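Local coordinates for thioredoxin-like fold domain-containing protein (Enterococcus faecalis, PDB 1Z6M) that is of unknown function but has a thioredoxin-like fold with a CxxC motif at a helix start, consistent with a thiol-disulfide oxidoreductase of the DsbA-like kind, at residues K44-S49 with K100-Q105; P151-I154 with I159-E162. One frame throughout, in Å; residues are numbered along the deposited sequence. Where two conformers were deposited one is given.

Interaction 1 of 2, residues K44-S49 with K100-Q105; sequences KWFEES and KMFATQ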
loop_
_atom_site.group_PDB
_atom_site.type_symbol
_atom_site.label_atom_id
_atom_site.label_comp_id
_atom_site.label_asym_id
_atom_site.label_seq_id
_atom_site.Cartn_x
_atom_site.Cartn_y
_atom_site.Cartn_z
ATOM N N LYS A 44 4.056 1.085 -9.947
ATOM C CA LYS A 44 5.398 1.603 -10.201
ATOM C C LYS A 44 6.188 1.698 -8.899
ATOM O O LYS A 44 7.343 1.269 -8.827
ATOM C CB LYS A 44 5.315 2.970 -10.890
ATOM C CG LYS A 44 6.660 3.627 -11.189
ATOM C CD LYS A 44 7.405 2.930 -12.318
ATOM C CE LYS A 44 8.824 3.458 -12.500
ATOM N NZ LYS A 44 8.878 4.883 -12.921
ATOM N N TRP A 45 5.576 2.281 -7.866
ATOM C CA TRP A 45 6.212 2.344 -6.544
ATOM C C TRP A 45 6.641 0.950 -6.082
ATOM O O TRP A 45 7.784 0.747 -5.659
ATOM C CB TRP A 45 5.270 2.996 -5.512
ATOM C CG TRP A 45 5.590 2.629 -4.081
ATOM C CD1 TRP A 45 4.823 1.850 -3.248
ATOM C CD2 TRP A 45 6.785 2.949 -3.343
ATOM N NE1 TRP A 45 5.449 1.703 -2.032
ATOM C CE2 TRP A 45 6.654 2.357 -2.067
ATOM C CE3 TRP A 45 7.940 3.687 -3.632
ATOM C CZ2 TRP A 45 7.633 2.484 -1.076
ATOM C CZ3 TRP A 45 8.908 3.818 -2.633
ATOM C CH2 TRP A 45 8.746 3.222 -1.380
ATOM N N PHE A 46 5.732 -0.013 -6.172
ATOM C CA PHE A 46 6.022 -1.351 -5.679
ATOM C C PHE A 46 7.154 -2.020 -6.445
ATOM O O PHE A 46 8.020 -2.646 -5.842
ATOM C CB PHE A 46 4.772 -2.225 -5.687
ATOM C CG PHE A 46 4.312 -2.636 -4.324
ATOM C CD1 PHE A 46 3.932 -1.688 -3.380
ATOM C CD2 PHE A 46 4.259 -3.981 -3.983
ATOM C CE1 PHE A 46 3.498 -2.088 -2.115
ATOM C CE2 PHE A 46 3.815 -4.380 -2.723
ATOM C CZ PHE A 46 3.449 -3.424 -1.791
ATOM N N GLU A 47 7.165 -1.902 -7.772
ATOM C CA GLU A 47 8.225 -2.582 -8.522
ATOM C C GLU A 47 9.589 -1.901 -8.331
ATOM O O GLU A 47 10.600 -2.581 -8.163
ATOM C CB GLU A 47 7.867 -2.770 -10.006
ATOM C CG GLU A 47 7.897 -1.515 -10.872
ATOM C CD GLU A 47 9.287 -1.156 -11.432
ATOM O OE1 GLU A 47 9.392 -0.122 -12.114
ATOM O OE2 GLU A 47 10.280 -1.876 -11.192
ATOM N N GLU A 48 9.626 -0.566 -8.333
ATOM C CA GLU A 48 10.908 0.131 -8.341
ATOM C C GLU A 48 11.608 0.051 -6.991
ATOM O O GLU A 48 12.837 0.147 -6.930
ATOM C CB GLU A 48 10.738 1.586 -8.780
ATOM C CG GLU A 48 10.070 2.457 -7.734
ATOM C CD GLU A 48 9.630 3.816 -8.241
ATOM O OE1 GLU A 48 9.965 4.189 -9.389
ATOM O OE2 GLU A 48 8.929 4.514 -7.477
ATOM N N SER A 49 10.829 -0.146 -5.930
ATOM C CA SER A 49 11.362 -0.226 -4.565
ATOM C C SER A 49 11.537 -1.656 -4.039
ATOM O O SER A 49 12.074 -1.855 -2.953
ATOM C CB SER A 49 10.459 0.553 -3.610
ATOM O OG SER A 49 9.210 -0.097 -3.454
ATOM N N LYS A 100 1.375 -10.458 -6.647
ATOM C CA LYS A 100 0.634 -11.103 -7.726
ATOM C C LYS A 100 -0.475 -10.202 -8.263
ATOM O O LYS A 100 -0.693 -10.149 -9.479
ATOM C CB LYS A 100 0.075 -12.455 -7.284
ATOM C CG LYS A 100 1.058 -13.605 -7.394
ATOM C CD LYS A 100 0.345 -14.933 -7.193
ATOM C CE LYS A 100 1.306 -16.041 -6.803
ATOM N NZ LYS A 100 1.571 -16.054 -5.333
HETATM N N MSE A 101 -1.168 -9.505 -7.363
HETATM C CA MSE A 101 -2.195 -8.539 -7.769
HETATM C C MSE A 101 -1.609 -7.460 -8.688
HETATM O O MSE A 101 -2.177 -7.143 -9.733
HETATM C CB MSE A 101 -2.856 -7.888 -6.539
HETATM C CG MSE A 101 -3.707 -8.813 -5.683
HETATM SE SE MSE A 101 -4.213 -7.979 -4.103
HETATM C CE MSE A 101 -5.130 -9.361 -3.349
ATOM N N PHE A 102 -0.455 -6.912 -8.312
ATOM C CA PHE A 102 0.181 -5.910 -9.151
ATOM C C PHE A 102 0.635 -6.491 -10.492
ATOM O O PHE A 102 0.479 -5.846 -11.537
ATOM C CB PHE A 102 1.363 -5.270 -8.419
ATOM C CG PHE A 102 0.971 -4.158 -7.459
ATOM C CD1 PHE A 102 1.360 -4.201 -6.128
ATOM C CD2 PHE A 102 0.229 -3.069 -7.895
ATOM C CE1 PHE A 102 1.023 -3.183 -5.242
ATOM C CE2 PHE A 102 -0.113 -2.039 -7.022
ATOM C CZ PHE A 102 0.294 -2.099 -5.697
ATOM N N ALA A 103 1.190 -7.699 -10.474
ATOM C CA ALA A 103 1.655 -8.302 -11.718
ATOM C C ALA A 103 0.515 -8.575 -12.703
ATOM O O ALA A 103 0.737 -8.619 -13.910
ATOM C CB ALA A 103 2.401 -9.585 -11.435
ATOM N N THR A 104 -0.695 -8.769 -12.181
ATOM C CA THR A 104 -1.874 -9.054 -12.994
ATOM C C THR A 104 -2.832 -7.864 -13.130
ATOM O O THR A 104 -3.953 -8.015 -13.617
ATOM C CB THR A 104 -2.652 -10.263 -12.422
ATOM O OG1 THR A 104 -3.048 -9.996 -11.062
ATOM C CG2 THR A 104 -1.795 -11.554 -12.495
ATOM N N GLN A 105 -2.368 -6.671 -12.753
ATOM C CA GLN A 105 -3.226 -5.491 -12.633
ATOM C C GLN A 105 -4.047 -5.182 -13.882
ATOM O O GLN A 105 -5.211 -4.786 -13.785
ATOM C CB GLN A 105 -2.386 -4.269 -12.235
ATOM C CG GLN A 105 -3.199 -3.047 -11.839
ATOM C CD GLN A 105 -2.303 -1.894 -11.506
ATOM O OE1 GLN A 105 -1.803 -1.204 -12.398
ATOM N NE2 GLN A 105 -2.044 -1.704 -10.215
#
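Phe46 and Phe102 alone carry this small buried contact, the rings meeting obliquely, centroids 4.8 Å apart, where helices 40-58 and 91-103 come together. Traced outward from the backbone, Phe46 begins with CB, which already lies 3.9 Å from CE1 of Phe102. The next atom makes the closest approach: Phe46 CG sits 3.5 Å from Phe102 CE1. Beyond it the ring divides. On one branch Phe46 CD2 meets both CD1 and CE1 of Phe102, each at 3.6 Å, and farther out Phe46 CE2 still has Phe102 CE1 at 3.9 Å; on the other, Phe46 CD1 and Phe46 CE1 lie farther from Phe102 CE1 than CD2 does. Phe102 CE1 stands over one face of the Phe46 ring, offset toward its rim; the planes meet at 42°. Helix 40-58 begins within a CxxC motif, Cys39 and Cys42, as in thioredoxin-type proteins, where these cysteines are probably the redox pair, and helix 91-103 belongs to the helical part inserted between strands 62-68 and 152-155. Phe46 also packs on Glu33 and Ile35 of strand 29-35, and Phe102 touches Arg43. With CG anti to its carbonyl carbon (chi1 -82°), Phe102 directs its ring toward helix 40-58.

Interaction 2 of 2, residues P151-I154 with I159-E162; sequences PTII and IFDE
Ile153 and Phe160 face each other as an antiparallel hydrogen-bonded pair, joined by two backbone bonds. Ile153 N donates to Phe160 O and Phe160 N to Ile153 O, each at 2.9 Å and nearly straight, with N-H...O angles of 168° and 166°. A weaker C-H...O contact supplements them, Ile159 CA lying 3.4 Å from Ile153 O.

The apolar contacts lie on both faces of the sheet. On one, Phe160 turns a ring face to Ile153: Ile153 CB stands 3.9 Å from the centroid of the Phe160 ring in a CH-pi contact, and Ile153 CG2 reaches Phe160 CZ at 3.4 Å. Phe160 CG lies between its backbone N and carbonyl carbon (chi1 53°), which brings the ring back over Ile153; Tyr172 stacks on the same ring. On the other face Ile159 lies alongside Ile154, CG1 to CG1 at 4.1 Å, and its CG2 touches Thr152 CG2.

Past the paired residues, a carboxylate oxygen meets proline carbon: Glu162 OE1 is 3.3 Å from Pro151 CD, the side chains crossing at about a right angle. Pro151 directly precedes strand 152-155, first of the hairpin. It follows a cis peptide bond and packs on Cys42, consistent with the cis-proline that thioredoxin-fold proteins place beside the CxxC.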
loop_
_atom_site.group_PDB
_atom_site.type_symbol
_atom_site.label_atom_id
_atom_site.label_comp_id
_atom_site.label_asym_id
_atom_site.label_seq_id
_atom_site.Cartn_x
_atom_site.Cartn_y
_atom_site.Cartn_z
ATOM N N PRO A 151 0.161 6.617 -4.796
ATOM C CA PRO A 151 0.709 6.201 -3.516
ATOM C C PRO A 151 1.178 7.415 -2.714
ATOM O O PRO A 151 1.704 8.372 -3.288
ATOM C CB PRO A 151 1.917 5.337 -3.923
ATOM C CG PRO A 151 2.362 5.932 -5.212
ATOM C CD PRO A 151 1.120 6.396 -5.899
ATOM N N THR A 152 0.956 7.393 -1.401
ATOM C CA THR A 152 1.587 8.346 -0.499
ATOM C C THR A 152 2.436 7.551 0.466
ATOM O O THR A 152 1.911 6.707 1.201
ATOM C CB THR A 152 0.542 9.199 0.255
ATOM O OG1 THR A 152 -0.179 9.987 -0.692
ATOM C CG2 THR A 152 1.204 10.148 1.230
ATOM N N ILE A 153 3.748 7.787 0.426
ATOM C CA ILE A 153 4.693 7.069 1.266
ATOM C C ILE A 153 5.263 8.051 2.263
ATOM O O ILE A 153 5.623 9.169 1.880
ATOM C CB ILE A 153 5.855 6.408 0.451
ATOM C CG1 ILE A 153 5.356 5.745 -0.852
ATOM C CG2 ILE A 153 6.665 5.438 1.347
ATOM C CD1 ILE A 153 4.347 4.637 -0.690
ATOM N N ILE A 154 5.350 7.641 3.524
ATOM C CA ILE A 154 5.777 8.544 4.574
ATOM C C ILE A 154 6.810 7.838 5.447
ATOM O O ILE A 154 6.586 6.719 5.925
ATOM C CB ILE A 154 4.579 9.020 5.438
ATOM C CG1 ILE A 154 3.581 9.805 4.584
ATOM C CG2 ILE A 154 5.054 9.885 6.605
ATOM C CD1 ILE A 154 2.289 10.123 5.293
ATOM N N ILE A 159 7.600 12.875 2.965
ATOM C CA ILE A 159 6.402 12.448 2.258
ATOM C C ILE A 159 6.752 12.399 0.774
ATOM O O ILE A 159 7.220 13.387 0.207
ATOM C CB ILE A 159 5.260 13.467 2.472
ATOM C CG1 ILE A 159 4.951 13.658 3.961
ATOM C CG2 ILE A 159 4.008 13.044 1.719
ATOM C CD1 ILE A 159 4.205 14.959 4.270
ATOM N N PHE A 160 6.565 11.244 0.145
ATOM C CA PHE A 160 6.973 11.089 -1.242
ATOM C C PHE A 160 6.045 10.110 -1.945
ATOM O O PHE A 160 5.097 9.608 -1.345
ATOM C CB PHE A 160 8.459 10.685 -1.344
ATOM C CG PHE A 160 8.822 9.473 -0.531
ATOM C CD1 PHE A 160 8.842 8.213 -1.124
ATOM C CD2 PHE A 160 9.165 9.594 0.818
ATOM C CE1 PHE A 160 9.193 7.083 -0.385
ATOM C CE2 PHE A 160 9.508 8.481 1.561
ATOM C CZ PHE A 160 9.534 7.222 0.962
ATOM N N ASP A 161 6.303 9.846 -3.220
ATOM C CA ASP A 161 5.441 8.957 -4.000
ATOM C C ASP A 161 6.284 8.186 -5.003
ATOM O O ASP A 161 7.498 8.072 -4.840
ATOM C CB ASP A 161 4.323 9.763 -4.687
ATOM C CG ASP A 161 4.854 10.806 -5.664
ATOM O OD1 ASP A 161 6.028 10.719 -6.051
ATOM O OD2 ASP A 161 4.072 11.689 -6.068
ATOM N N GLU A 162 5.648 7.669 -6.046
ATOM C CA GLU A 162 6.327 6.834 -7.037
ATOM C C GLU A 162 7.448 7.555 -7.782
ATOM O O GLU A 162 8.293 6.901 -8.397
ATOM C CB GLU A 162 5.326 6.260 -8.044
ATOM C CG GLU A 162 4.792 7.248 -9.112
ATOM C CD GLU A 162 3.888 8.358 -8.578
ATOM O OE1 GLU A 162 3.336 8.245 -7.456
ATOM O OE2 GLU A 162 3.724 9.355 -9.319
#

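In the fold
Both contacts are largely buried, yet they differ in scale and chemistry. Both touching rings of interaction 1 are buried, whereas interaction 2 is partly exposed at Ile159, Asp161 and Glu162, on the outermost strand 158-160 and just past it. Interaction 1 joins two helices through a single pair of aromatic rings without any hydrogen bond across it; interaction 2 pairs neighbouring strands, with backbone hydrogen bonds and apolar packing on both faces. Helix 40-58 links them. Phe46 turns to the helical insertion, while Trp45, next to it in sequence, packs against the hairpin, with Trp45 NE1 3.4 Å from Ile153 CD1. Both contacts also reach the CxxC residues, through Phe102 in interaction 1 and Pro151 in interaction 2.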